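Local coordinates for protein kinase domain-containing protein (PDB 6Z3U) that probably transfers phosphate from ATP to serine and threonine residues of proteins, as the cyclin-dependent kinase subunit of the CAK complex, at residues I121-V126 with S163-L168; A195-W200 with H380-T385; E213-H218 with R243-P248; P294-N299 with K310-P315. All coordinates share one frame; numbering follows the deposited sequence.

Contact 1. Residues I121-V126 with S163-L168; sequences IKKIKV and SKDQNL
Ile124 and Leu168 face each other as an antiparallel hydrogen-bonded pair, with their CA atoms 5.1 Å apart; Ile124 N donates to Leu168 O at 2.7 Å, and Leu168 N returns a longer bond to Ile124 O at 3.3 Å. The two side chains run side by side on one face of the sheet, where Ile124 CD1 meets Leu168 CD2 at 3.9 Å. Val126 CG2 extends this apolar patch to Leu168 CB at 4.2 Å, and Phe173 and Phe181 of the cyclin chain pack against Val126 and Leu168. Lys123 reaches the turn Ser163-Gln166 because its CG stands anti to the backbone N (chi1 -176°) and the chain stays extended beyond it. Its ammonium makes a salt bridge from Lys123 NZ to Asp165 OD1 at 3.5 Å and a weak hydrogen bond to Ser163 OG, with Lys164 NZ also nearby. Replacing Asp165 with alanine is likely to leave the two ammonium groups without the carboxylate that offsets them. This strand pairing belongs to the five-stranded N-lobe sheet of protein kinases, in which Lys122, a predicted ATP-binding residue, bridges to Glu141 of helix 136-148, as in active kinases.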
loop_
_atom_site.group_PDB
_atom_site.type_symbol
_atom_site.label_atom_id
_atom_site.label_comp_id
_atom_site.label_asym_id
_atom_site.label_seq_id
_atom_site.Cartn_x
_atom_site.Cartn_y
_atom_site.Cartn_z
ATOM N N ILE B 121 18.801 -7.622 -8.198
ATOM C CA ILE B 121 18.317 -6.352 -8.723
ATOM C C ILE B 121 17.325 -6.664 -9.832
ATOM O O ILE B 121 17.712 -7.129 -10.912
ATOM C CB ILE B 121 19.461 -5.474 -9.245
ATOM C CG1 ILE B 121 20.530 -5.283 -8.169
ATOM C CG2 ILE B 121 18.917 -4.128 -9.692
ATOM C CD1 ILE B 121 21.831 -4.725 -8.699
ATOM N N LYS B 122 16.051 -6.390 -9.581
ATOM C CA LYS B 122 15.014 -6.564 -10.587
ATOM C C LYS B 122 14.858 -5.244 -11.331
ATOM O O LYS B 122 14.470 -4.233 -10.736
ATOM C CB LYS B 122 13.688 -6.988 -9.959
ATOM C CG LYS B 122 12.568 -7.191 -10.981
ATOM C CD LYS B 122 11.200 -7.377 -10.334
ATOM C CE LYS B 122 11.041 -8.748 -9.712
ATOM N NZ LYS B 122 9.662 -8.936 -9.175
ATOM N N LYS B 123 15.169 -5.252 -12.621
ATOM C CA LYS B 123 15.063 -4.059 -13.454
ATOM C C LYS B 123 13.711 -4.135 -14.149
ATOM O O LYS B 123 13.537 -4.870 -15.124
ATOM C CB LYS B 123 16.208 -3.970 -14.455
ATOM C CG LYS B 123 16.191 -2.697 -15.289
ATOM C CD LYS B 123 17.553 -2.413 -15.900
ATOM C CE LYS B 123 17.578 -1.067 -16.604
ATOM N NZ LYS B 123 18.954 -0.686 -17.032
ATOM N N ILE B 124 12.756 -3.371 -13.636
ATOM C CA ILE B 124 11.407 -3.342 -14.185
ATOM C C ILE B 124 11.415 -2.427 -15.399
ATOM O O ILE B 124 11.770 -1.247 -15.299
ATOM C CB ILE B 124 10.390 -2.867 -13.139
ATOM C CG1 ILE B 124 10.450 -3.753 -11.894
ATOM C CG2 ILE B 124 8.983 -2.882 -13.725
ATOM C CD1 ILE B 124 9.685 -3.195 -10.711
ATOM N N LYS B 125 11.031 -2.965 -16.551
ATOM C CA LYS B 125 10.977 -2.167 -17.771
ATOM C C LYS B 125 9.696 -1.351 -17.697
ATOM O O LYS B 125 8.613 -1.836 -18.036
ATOM C CB LYS B 125 11.024 -3.056 -19.004
ATOM C CG LYS B 125 12.231 -3.983 -19.042
ATOM C CD LYS B 125 12.350 -4.704 -20.378
ATOM C CE LYS B 125 13.563 -5.625 -20.408
ATOM N NZ LYS B 125 13.835 -6.160 -21.772
ATOM N N VAL B 126 9.827 -0.101 -17.238
ATOM C CA VAL B 126 8.670 0.773 -17.049
ATOM C C VAL B 126 7.801 0.806 -18.295
ATOM O O VAL B 126 6.585 1.027 -18.207
ATOM C CB VAL B 126 9.147 2.186 -16.639
ATOM C CG1 VAL B 126 8.407 3.281 -17.410
ATOM C CG2 VAL B 126 8.970 2.382 -15.135
ATOM N N SER B 163 16.820 4.178 -12.852
ATOM C CA SER B 163 17.939 3.940 -13.749
ATOM C C SER B 163 18.151 5.132 -14.680
ATOM O O SER B 163 17.307 6.023 -14.799
ATOM C CB SER B 163 17.700 2.663 -14.555
ATOM O OG SER B 163 18.734 2.439 -15.492
ATOM N N LYS B 164 19.310 5.142 -15.347
ATOM C CA LYS B 164 19.603 6.209 -16.299
ATOM C C LYS B 164 18.595 6.228 -17.443
ATOM O O LYS B 164 18.260 7.302 -17.957
ATOM C CB LYS B 164 21.031 6.064 -16.839
ATOM C CG LYS B 164 21.279 4.895 -17.808
ATOM C CD LYS B 164 21.340 3.545 -17.103
ATOM C CE LYS B 164 21.676 2.420 -18.074
ATOM N NZ LYS B 164 21.766 1.100 -17.388
ATOM N N ASP B 165 18.089 5.059 -17.843
ATOM C CA ASP B 165 17.111 4.949 -18.916
ATOM C C ASP B 165 15.677 5.092 -18.413
ATOM O O ASP B 165 14.748 4.595 -19.062
ATOM C CB ASP B 165 17.282 3.617 -19.652
ATOM C CG ASP B 165 17.011 2.416 -18.765
ATOM O OD1 ASP B 165 17.395 2.449 -17.577
ATOM O OD2 ASP B 165 16.417 1.435 -19.260
ATOM N N GLN B 166 15.482 5.762 -17.276
ATOM C CA GLN B 166 14.152 6.004 -16.718
ATOM C C GLN B 166 13.404 4.698 -16.461
ATOM O O GLN B 166 12.192 4.601 -16.664
ATOM C CB GLN B 166 13.342 6.928 -17.628
ATOM C CG GLN B 166 14.037 8.252 -17.912
ATOM C CD GLN B 166 14.379 9.018 -16.645
ATOM O OE1 GLN B 166 13.503 9.325 -15.834
ATOM N NE2 GLN B 166 15.660 9.327 -16.468
ATOM N N ASN B 167 14.133 3.685 -16.005
ATOM C CA ASN B 167 13.554 2.410 -15.616
ATOM C C ASN B 167 13.593 2.263 -14.102
ATOM O O ASN B 167 14.391 2.901 -13.410
ATOM C CB ASN B 167 14.290 1.242 -16.278
ATOM C CG ASN B 167 13.693 0.864 -17.618
ATOM O OD1 ASN B 167 12.887 1.606 -18.184
ATOM N ND2 ASN B 167 14.074 -0.300 -18.128
ATOM N N LEU B 168 12.711 1.412 -13.592
ATOM C CA LEU B 168 12.576 1.186 -12.160
ATOM C C LEU B 168 13.383 -0.040 -11.755
ATOM O O LEU B 168 13.325 -1.078 -12.425
ATOM C CB LEU B 168 11.108 1.004 -11.782
ATOM C CG LEU B 168 10.801 0.917 -10.289
ATOM C CD1 LEU B 168 11.209 2.199 -9.582
ATOM C CD2 LEU B 168 9.326 0.627 -10.069
#

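Contact 2. Residues A195-W200 with H380-T385; sequences ADIKAW and HRWWRT
Lys198 reaches from helix 194-213 to the short helical turn 381-384, and its polar bonds come first: Lys198 NZ donates to Trp382 O at 2.7 Å, with a C=O...N angle of 170° that places the ammonium almost in line with the carbonyl. Pro387 O accepts a further hydrogen bond from the same ammonium, so this buried charge is held by backbone oxygens. The aromatic contacts follow from the shape of the chain, which leaves the helix straight and bends at chi3 (-70°), swinging CE over one face of the Trp382 indole. Lys198 CE stands 3.7 Å from the centroid of the five-membered ring of Trp382, 17° off its normal, in a CH-pi contact; Lys198 NZ makes a cation-pi contact at 4.3 Å from the same centroid. Lys198 O sits at the edge of the Trp383 indole, near its plane, and Trp383 NE1 bonds to Met377 O. Apolar packing completes the join: Lys198 CG lies 3.6 Å from Trp383 CE3, and Ile197 CG2 meets the rim of the other indole at Trp382 CH2, 4.2 Å away. Within the kinase C-lobe, Trp382 also packs on Phe286 of helix 276-291 and Leu359 of helix 353-363, so the turn 381-384 is wedged among three helices.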
loop_
_atom_site.group_PDB
_atom_site.type_symbol
_atom_site.label_atom_id
_atom_site.label_comp_id
_atom_site.label_asym_id
_atom_site.label_seq_id
_atom_site.Cartn_x
_atom_site.Cartn_y
_atom_site.Cartn_z
ATOM N N ALA B 195 7.201 -33.769 8.147
ATOM C CA ALA B 195 7.840 -32.762 8.987
ATOM C C ALA B 195 8.332 -31.582 8.162
ATOM O O ALA B 195 8.371 -30.452 8.659
ATOM C CB ALA B 195 8.996 -33.383 9.769
ATOM N N ASP B 196 8.708 -31.819 6.904
ATOM C CA ASP B 196 9.110 -30.719 6.034
ATOM C C ASP B 196 7.904 -29.904 5.586
ATOM O O ASP B 196 7.972 -28.672 5.510
ATOM C CB ASP B 196 9.874 -31.263 4.831
ATOM C CG ASP B 196 11.118 -32.023 5.236
ATOM O OD1 ASP B 196 11.823 -31.544 6.149
ATOM O OD2 ASP B 196 11.383 -33.098 4.658
ATOM N N ILE B 197 6.794 -30.575 5.276
ATOM C CA ILE B 197 5.570 -29.855 4.944
ATOM C C ILE B 197 5.182 -28.932 6.091
ATOM O O ILE B 197 4.815 -27.769 5.879
ATOM C CB ILE B 197 4.445 -30.850 4.604
ATOM C CG1 ILE B 197 4.839 -31.684 3.380
ATOM C CG2 ILE B 197 3.130 -30.112 4.363
ATOM C CD1 ILE B 197 3.828 -32.751 3.009
ATOM N N LYS B 198 5.253 -29.436 7.325
ATOM C CA LYS B 198 4.895 -28.624 8.483
ATOM C C LYS B 198 5.815 -27.416 8.616
ATOM O O LYS B 198 5.380 -26.338 9.036
ATOM C CB LYS B 198 4.938 -29.476 9.753
ATOM C CG LYS B 198 4.506 -28.734 11.008
ATOM C CD LYS B 198 4.528 -29.624 12.247
ATOM C CE LYS B 198 3.431 -30.676 12.211
ATOM N NZ LYS B 198 3.379 -31.471 13.470
ATOM N N ALA B 199 7.094 -27.577 8.271
ATOM C CA ALA B 199 8.019 -26.452 8.356
ATOM C C ALA B 199 7.703 -25.399 7.301
ATOM O O ALA B 199 7.689 -24.199 7.597
ATOM C CB ALA B 199 9.458 -26.941 8.209
ATOM N N TRP B 200 7.447 -25.830 6.065
ATOM C CA TRP B 200 7.099 -24.887 5.005
ATOM C C TRP B 200 5.779 -24.191 5.308
ATOM O O TRP B 200 5.679 -22.961 5.242
ATOM C CB TRP B 200 7.026 -25.616 3.664
ATOM C CG TRP B 200 8.363 -26.005 3.106
ATOM C CD1 TRP B 200 9.538 -25.323 3.239
ATOM C CD2 TRP B 200 8.663 -27.174 2.336
ATOM N NE1 TRP B 200 10.549 -25.990 2.590
ATOM C CE2 TRP B 200 10.038 -27.132 2.030
ATOM C CE3 TRP B 200 7.902 -28.253 1.874
ATOM C CZ2 TRP B 200 10.667 -28.123 1.280
ATOM C CZ3 TRP B 200 8.531 -29.238 1.132
ATOM C CH2 TRP B 200 9.898 -29.165 0.842
ATOM N N HIS B 380 -3.274 -23.353 15.836
ATOM C CA HIS B 380 -3.797 -24.705 15.698
ATOM C C HIS B 380 -2.855 -25.719 16.343
ATOM O O HIS B 380 -1.673 -25.454 16.574
ATOM C CB HIS B 380 -4.010 -25.035 14.220
ATOM C CG HIS B 380 -4.912 -26.206 13.986
ATOM N ND1 HIS B 380 -4.491 -27.352 13.347
ATOM C CD2 HIS B 380 -6.207 -26.414 14.318
ATOM C CE1 HIS B 380 -5.492 -28.213 13.287
ATOM N NE2 HIS B 380 -6.544 -27.668 13.870
ATOM N N ARG B 381 -3.404 -26.903 16.646
ATOM C CA ARG B 381 -2.622 -27.939 17.310
ATOM C C ARG B 381 -1.619 -28.617 16.386
ATOM O O ARG B 381 -0.659 -29.222 16.877
ATOM C CB ARG B 381 -3.539 -29.018 17.897
ATOM C CG ARG B 381 -4.334 -28.602 19.124
ATOM C CD ARG B 381 -4.555 -29.796 20.051
ATOM N NE ARG B 381 -5.679 -29.598 20.964
ATOM C CZ ARG B 381 -5.614 -28.924 22.112
ATOM N NH1 ARG B 381 -6.692 -28.803 22.874
ATOM N NH2 ARG B 381 -4.474 -28.370 22.502
ATOM N N TRP B 382 -1.817 -28.538 15.068
ATOM C CA TRP B 382 -0.952 -29.275 14.149
ATOM C C TRP B 382 0.515 -28.919 14.358
ATOM O O TRP B 382 1.396 -29.776 14.217
ATOM C CB TRP B 382 -1.359 -28.995 12.705
ATOM C CG TRP B 382 -0.612 -29.822 11.710
ATOM C CD1 TRP B 382 -0.341 -31.156 11.794
ATOM C CD2 TRP B 382 -0.017 -29.366 10.488
ATOM N NE1 TRP B 382 0.374 -31.564 10.693
ATOM C CE2 TRP B 382 0.587 -30.483 9.878
ATOM C CE3 TRP B 382 0.059 -28.125 9.851
ATOM C CZ2 TRP B 382 1.258 -30.395 8.663
ATOM C CZ3 TRP B 382 0.726 -28.040 8.643
ATOM C CH2 TRP B 382 1.319 -29.169 8.064
ATOM N N TRP B 383 0.801 -27.655 14.676
ATOM C CA TRP B 383 2.191 -27.229 14.790
ATOM C C TRP B 383 2.859 -27.848 16.011
ATOM O O TRP B 383 4.021 -28.268 15.941
ATOM C CB TRP B 383 2.274 -25.705 14.859
ATOM C CG TRP B 383 1.488 -25.011 13.796
ATOM C CD1 TRP B 383 0.375 -24.245 13.972
ATOM C CD2 TRP B 383 1.746 -25.028 12.388
ATOM N NE1 TRP B 383 -0.073 -23.779 12.763
ATOM C CE2 TRP B 383 0.752 -24.247 11.773
ATOM C CE3 TRP B 383 2.722 -25.628 11.587
ATOM C CZ2 TRP B 383 0.704 -24.048 10.399
ATOM C CZ3 TRP B 383 2.673 -25.431 10.223
ATOM C CH2 TRP B 383 1.670 -24.646 9.642
ATOM N N ARG B 384 2.144 -27.922 17.134
ATOM C CA ARG B 384 2.688 -28.490 18.361
ATOM C C ARG B 384 2.449 -29.990 18.493
ATOM O O ARG B 384 2.884 -30.586 19.484
ATOM C CB ARG B 384 2.112 -27.755 19.583
ATOM C CG ARG B 384 0.600 -27.527 19.583
ATOM C CD ARG B 384 0.241 -26.307 20.430
ATOM N NE ARG B 384 -1.135 -25.858 20.220
ATOM C CZ ARG B 384 -2.146 -26.084 21.054
ATOM N NH1 ARG B 384 -1.961 -26.762 22.181
ATOM N NH2 ARG B 384 -3.356 -25.626 20.758
ATOM N N THR B 385 1.782 -30.615 17.527
ATOM C CA THR B 385 1.642 -32.063 17.490
ATOM C C THR B 385 2.847 -32.676 16.786
ATOM O O THR B 385 3.369 -32.113 15.820
ATOM C CB THR B 385 0.355 -32.465 16.770
ATOM O OG1 THR B 385 -0.777 -32.127 17.583
ATOM C CG2 THR B 385 0.336 -33.956 16.486
#

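Contact 3. Residues E213-H218 with R243-P248; sequences ENFILH and RSFADP
Phe245 brings its ring under the backbone of Phe215 by setting CG anti to its own carbonyl carbon (chi1 -73°), while the positive phi of Phe215, the C-prime residue of a Schellman motif, turns the chain out of the preceding helix. Phe215 CA therefore sits over the centre of the Phe245 ring, 3.4 Å from its centroid, a CH-pi contact. The Phe215 ring presents its edge to that face in an offset edge-to-face pair, planes at 73° and Phe215 CD1 3.7 Å from Phe245 CD2. Leu217 CD2 reaches Phe245 CE1. Antiparallel backbone bonds flank the rings: Leu217 N to Arg243 O (2.8 Å, 171° at the hydrogen), Arg243 N to Leu217 O (3.0 Å) and Phe245 N to Phe215 O (3.0 Å). The RING-type domain chain packs Arg49 on Phe215 and Asp45 on Phe245, and its Tyr41 bonds to Ala246 O. Reciprocal peptide bonds thus fix the register, and the aromatic pair adds apolar contact where the chain leading to the predicted catalytic Asp220 meets the early activation segment.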
loop_
_atom_site.group_PDB
_atom_site.type_symbol
_atom_site.label_atom_id
_atom_site.label_comp_id
_atom_site.label_asym_id
_atom_site.label_seq_id
_atom_site.Cartn_x
_atom_site.Cartn_y
_atom_site.Cartn_z
ATOM N N GLU B 213 -2.187 -9.047 9.122
ATOM C CA GLU B 213 -1.925 -8.206 10.285
ATOM C C GLU B 213 -1.720 -6.753 9.876
ATOM O O GLU B 213 -2.001 -5.841 10.663
ATOM C CB GLU B 213 -0.702 -8.726 11.042
ATOM C CG GLU B 213 -0.740 -8.494 12.553
ATOM C CD GLU B 213 -1.871 -9.246 13.241
ATOM O OE1 GLU B 213 -2.286 -8.819 14.340
ATOM O OE2 GLU B 213 -2.338 -10.266 12.692
ATOM N N ASN B 214 -1.228 -6.523 8.657
ATOM C CA ASN B 214 -1.029 -5.186 8.114
ATOM C C ASN B 214 -2.089 -4.816 7.084
ATOM O O ASN B 214 -1.869 -3.914 6.267
ATOM C CB ASN B 214 0.364 -5.076 7.496
ATOM C CG ASN B 214 1.464 -5.178 8.528
ATOM O OD1 ASN B 214 1.950 -4.167 9.038
ATOM N ND2 ASN B 214 1.846 -6.404 8.861
ATOM N N PHE B 215 -3.229 -5.508 7.097
ATOM C CA PHE B 215 -4.379 -5.159 6.267
ATOM C C PHE B 215 -4.007 -5.136 4.787
ATOM O O PHE B 215 -4.294 -4.183 4.059
ATOM C CB PHE B 215 -4.976 -3.820 6.705
ATOM C CG PHE B 215 -5.095 -3.672 8.192
ATOM C CD1 PHE B 215 -5.980 -4.461 8.909
ATOM C CD2 PHE B 215 -4.332 -2.738 8.871
ATOM C CE1 PHE B 215 -6.093 -4.327 10.275
ATOM C CE2 PHE B 215 -4.444 -2.598 10.236
ATOM C CZ PHE B 215 -5.323 -3.394 10.940
ATOM N N ILE B 216 -3.367 -6.213 4.339
ATOM C CA ILE B 216 -2.953 -6.370 2.951
ATOM C C ILE B 216 -3.367 -7.757 2.489
ATOM O O ILE B 216 -3.099 -8.751 3.173
ATOM C CB ILE B 216 -1.434 -6.180 2.785
ATOM C CG1 ILE B 216 -1.036 -4.750 3.142
ATOM C CG2 ILE B 216 -1.017 -6.509 1.364
ATOM C CD1 ILE B 216 0.429 -4.594 3.465
ATOM N N LEU B 217 -4.034 -7.823 1.342
ATOM C CA LEU B 217 -4.372 -9.085 0.700
ATOM C C LEU B 217 -3.360 -9.364 -0.403
ATOM O O LEU B 217 -3.031 -8.470 -1.187
ATOM C CB LEU B 217 -5.786 -9.041 0.123
ATOM C CG LEU B 217 -6.930 -8.858 1.121
ATOM C CD1 LEU B 217 -8.248 -8.644 0.388
ATOM C CD2 LEU B 217 -7.026 -10.058 2.050
ATOM N N HIS B 218 -2.860 -10.600 -0.455
ATOM C CA HIS B 218 -1.878 -10.959 -1.474
ATOM C C HIS B 218 -2.556 -11.313 -2.795
ATOM O O HIS B 218 -2.170 -10.809 -3.854
ATOM C CB HIS B 218 -1.019 -12.123 -0.979
ATOM C CG HIS B 218 0.097 -12.488 -1.904
ATOM N ND1 HIS B 218 -0.060 -13.381 -2.943
ATOM C CD2 HIS B 218 1.390 -12.089 -1.944
ATOM C CE1 HIS B 218 1.087 -13.511 -3.585
ATOM N NE2 HIS B 218 1.983 -12.737 -3.000
ATOM N N ARG B 243 -3.566 -5.905 -2.550
ATOM C CA ARG B 243 -4.400 -4.736 -2.317
ATOM C C ARG B 243 -4.673 -4.605 -0.827
ATOM O O ARG B 243 -4.785 -5.604 -0.112
ATOM C CB ARG B 243 -5.724 -4.842 -3.085
ATOM C CG ARG B 243 -6.516 -3.547 -3.170
ATOM C CD ARG B 243 -8.006 -3.795 -3.012
ATOM N NE ARG B 243 -8.804 -2.651 -3.449
ATOM C CZ ARG B 243 -9.008 -1.554 -2.724
ATOM N NH1 ARG B 243 -8.469 -1.438 -1.518
ATOM N NH2 ARG B 243 -9.750 -0.567 -3.210
ATOM N N SER B 244 -4.780 -3.360 -0.370
ATOM C CA SER B 244 -5.120 -3.094 1.019
ATOM C C SER B 244 -6.573 -3.468 1.283
ATOM O O SER B 244 -7.419 -3.439 0.385
ATOM C CB SER B 244 -4.897 -1.621 1.356
ATOM O OG SER B 244 -3.523 -1.278 1.290
ATOM N N PHE B 245 -6.864 -3.803 2.536
ATOM C CA PHE B 245 -8.228 -4.131 2.927
ATOM C C PHE B 245 -9.182 -3.009 2.532
ATOM O O PHE B 245 -9.027 -1.865 2.970
ATOM C CB PHE B 245 -8.304 -4.377 4.435
ATOM C CG PHE B 245 -7.689 -5.675 4.876
ATOM C CD1 PHE B 245 -6.939 -6.448 4.005
ATOM C CD2 PHE B 245 -7.878 -6.129 6.171
ATOM C CE1 PHE B 245 -6.380 -7.640 4.421
ATOM C CE2 PHE B 245 -7.327 -7.321 6.591
ATOM C CZ PHE B 245 -6.577 -8.077 5.716
ATOM N N ALA B 246 -10.170 -3.345 1.710
ATOM C CA ALA B 246 -11.145 -2.358 1.271
ATOM C C ALA B 246 -12.117 -2.021 2.395
ATOM O O ALA B 246 -12.383 -2.835 3.283
ATOM C CB ALA B 246 -11.915 -2.874 0.058
ATOM N N ASP B 247 -12.649 -0.807 2.349
ATOM C CA ASP B 247 -13.656 -0.399 3.312
ATOM C C ASP B 247 -15.006 -1.009 2.953
ATOM O O ASP B 247 -15.196 -1.515 1.844
ATOM C CB ASP B 247 -13.765 1.120 3.352
ATOM C CG ASP B 247 -12.615 1.766 4.096
ATOM O OD1 ASP B 247 -11.774 1.027 4.647
ATOM O OD2 ASP B 247 -12.561 3.014 4.146
ATOM N N PRO B 248 -15.958 -0.993 3.884
ATOM C CA PRO B 248 -17.294 -1.516 3.571
ATOM C C PRO B 248 -17.948 -0.709 2.460
ATOM O O PRO B 248 -17.972 0.524 2.492
ATOM C CB PRO B 248 -18.051 -1.380 4.897
ATOM C CG PRO B 248 -16.987 -1.312 5.940
ATOM C CD PRO B 248 -15.839 -0.598 5.297
#

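Contact 4. Residues P294-N299 with K310-P315; sequences PFLPGN and KHIGTP
The rings of Phe295 and His311 lie near parallel, planes at 30°, but slid apart with centroids 5.6 Å from each other, so they barely overlap; Phe295 CE1 comes to 3.7 Å from His311 CD2. One face of the phenyl ring is taken by Leu296 CD2, 4.0 Å above its centre, and Phe349 of helix 342-349 meets Phe295 edge-to-face. The same Leu296 methyl serves both rings, since its CD2 also reaches His311 CD2 at 3.4 Å. Ile312 CD1 touches Leu296 CD1 and approaches the phenyl ring obliquely at Phe295 CE2 (3.9 Å), on the side where Leu296 lies. Phe295 arrives there because its CG stands anti to the backbone N (chi1 -175°). With alanine in place of Phe295, a gap would probably open beside Ile312 CD1 and His311 CD2, and Phe349 would lose its ring partner. No hydrogen bond joins the two segments; instead, the side chain of Gln304 bonds to Leu296 O and Gly298 N, and Ile312 pairs through its backbone with Trp340. The loop before helix 301-311 therefore meets the end of that helix through apolar and ring contacts, probably held by dispersion and the exclusion of water, while directional bonds to other residues set the course of both backbones.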
loop_
_atom_site.group_PDB
_atom_site.type_symbol
_atom_site.label_atom_id
_atom_site.label_comp_id
_atom_site.label_asym_id
_atom_site.label_seq_id
_atom_site.Cartn_x
_atom_site.Cartn_y
_atom_site.Cartn_z
ATOM N N PRO B 294 -1.312 -30.456 -8.153
ATOM C CA PRO B 294 -2.412 -29.529 -7.860
ATOM C C PRO B 294 -3.675 -30.282 -7.469
ATOM O O PRO B 294 -4.041 -31.285 -8.085
ATOM C CB PRO B 294 -2.593 -28.757 -9.172
ATOM C CG PRO B 294 -1.310 -28.946 -9.922
ATOM C CD PRO B 294 -0.803 -30.298 -9.527
ATOM N N PHE B 295 -4.333 -29.799 -6.413
ATOM C CA PHE B 295 -5.535 -30.468 -5.924
ATOM C C PHE B 295 -6.662 -30.373 -6.946
ATOM O O PHE B 295 -7.209 -31.390 -7.386
ATOM C CB PHE B 295 -5.962 -29.860 -4.587
ATOM C CG PHE B 295 -7.125 -30.563 -3.935
ATOM C CD1 PHE B 295 -7.433 -31.877 -4.248
ATOM C CD2 PHE B 295 -7.916 -29.900 -3.012
ATOM C CE1 PHE B 295 -8.500 -32.516 -3.648
ATOM C CE2 PHE B 295 -8.985 -30.535 -2.411
ATOM C CZ PHE B 295 -9.278 -31.843 -2.730
ATOM N N LEU B 296 -7.023 -29.145 -7.338
ATOM C CA LEU B 296 -8.102 -28.876 -8.282
ATOM C C LEU B 296 -7.534 -28.053 -9.438
ATOM O O LEU B 296 -7.618 -26.820 -9.428
ATOM C CB LEU B 296 -9.253 -28.124 -7.613
ATOM C CG LEU B 296 -9.744 -28.690 -6.284
ATOM C CD1 LEU B 296 -10.757 -27.749 -5.649
ATOM C CD2 LEU B 296 -10.340 -30.071 -6.480
ATOM N N PRO B 297 -6.950 -28.706 -10.444
ATOM C CA PRO B 297 -6.393 -27.960 -11.591
ATOM C C PRO B 297 -7.402 -27.816 -12.727
ATOM O O PRO B 297 -7.313 -28.456 -13.786
ATOM C CB PRO B 297 -5.181 -28.814 -11.975
ATOM C CG PRO B 297 -5.479 -30.208 -11.446
ATOM C CD PRO B 297 -6.714 -30.147 -10.582
ATOM N N GLY B 298 -8.396 -26.961 -12.503
ATOM C CA GLY B 298 -9.387 -26.705 -13.530
ATOM C C GLY B 298 -8.821 -25.834 -14.637
ATOM O O GLY B 298 -8.015 -24.934 -14.400
ATOM N N ASN B 299 -9.247 -26.118 -15.864
ATOM C CA ASN B 299 -8.820 -25.347 -17.022
ATOM C C ASN B 299 -9.747 -24.179 -17.335
ATOM O O ASN B 299 -9.366 -23.299 -18.113
ATOM C CB ASN B 299 -8.720 -26.259 -18.247
ATOM C CG ASN B 299 -7.788 -27.434 -18.023
ATOM O OD1 ASN B 299 -8.165 -28.588 -18.221
ATOM N ND2 ASN B 299 -6.563 -27.143 -17.597
ATOM N N LYS B 310 -16.999 -31.289 -6.749
ATOM C CA LYS B 310 -16.716 -32.719 -6.730
ATOM C C LYS B 310 -15.887 -33.099 -5.507
ATOM O O LYS B 310 -16.203 -34.068 -4.807
ATOM C CB LYS B 310 -16.005 -33.122 -8.025
ATOM C CG LYS B 310 -15.673 -34.603 -8.143
ATOM C CD LYS B 310 -14.764 -34.865 -9.338
ATOM C CE LYS B 310 -14.310 -36.321 -9.402
ATOM N NZ LYS B 310 -15.384 -37.244 -9.868
ATOM N N HIS B 311 -14.828 -32.337 -5.226
ATOM C CA HIS B 311 -13.839 -32.733 -4.233
ATOM C C HIS B 311 -14.028 -32.085 -2.868
ATOM O O HIS B 311 -13.494 -32.604 -1.883
ATOM C CB HIS B 311 -12.422 -32.412 -4.732
ATOM C CG HIS B 311 -11.946 -33.303 -5.839
ATOM N ND1 HIS B 311 -12.765 -34.212 -6.474
ATOM C CD2 HIS B 311 -10.726 -33.435 -6.411
ATOM C CE1 HIS B 311 -12.071 -34.861 -7.393
ATOM N NE2 HIS B 311 -10.830 -34.407 -7.375
ATOM N N ILE B 312 -14.754 -30.977 -2.774
ATOM C CA ILE B 312 -15.007 -30.309 -1.502
ATOM C C ILE B 312 -16.479 -30.388 -1.119
ATOM O O ILE B 312 -16.816 -30.733 0.014
ATOM C CB ILE B 312 -14.524 -28.842 -1.538
ATOM C CG1 ILE B 312 -12.996 -28.776 -1.568
ATOM C CG2 ILE B 312 -15.051 -28.079 -0.333
ATOM C CD1 ILE B 312 -12.422 -28.735 -2.956
ATOM N N GLY B 313 -17.365 -30.078 -2.048
ATOM C CA GLY B 313 -18.794 -30.113 -1.805
ATOM C C GLY B 313 -19.499 -29.019 -2.584
ATOM O O GLY B 313 -18.944 -27.974 -2.908
ATOM N N THR B 314 -20.763 -29.273 -2.902
ATOM C CA THR B 314 -21.559 -28.302 -3.643
ATOM C C THR B 314 -22.007 -27.188 -2.703
ATOM O O THR B 314 -22.710 -27.466 -1.725
ATOM C CB THR B 314 -22.775 -28.974 -4.275
ATOM O OG1 THR B 314 -22.351 -29.906 -5.279
ATOM C CG2 THR B 314 -23.688 -27.936 -4.911
ATOM N N PRO B 315 -21.612 -25.935 -2.937
ATOM C CA PRO B 315 -22.136 -24.837 -2.110
ATOM C C PRO B 315 -23.624 -24.638 -2.359
ATOM O O PRO B 315 -24.078 -24.618 -3.505
ATOM C CB PRO B 315 -21.314 -23.621 -2.557
ATOM C CG PRO B 315 -20.831 -23.967 -3.923
ATOM C CD PRO B 315 -20.627 -25.456 -3.925
#

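Contacts 2 and 4 are buried in the C-lobe, touch no other protein chain, and both rest on helix 276-291; contacts 1 and 3 are partly buried and lie where partner subunits pack. Both of these are antiparallel backbone pairings, one in the N-lobe sheet facing the cyclin, the other a two-stranded piece met by both the RING-type and cyclin chains. Helix 194-213 supplies the lysine of contact 2 and leads directly into strand 216-217 of contact 3. Chemistry differs too: contact 1 adds a charge cluster at a turn, contact 2 buries a single ammonium between carbonyls and an indole, contact 3 adds an aromatic pair to its backbone bonds, and contact 4 has no hydrogen bond across it.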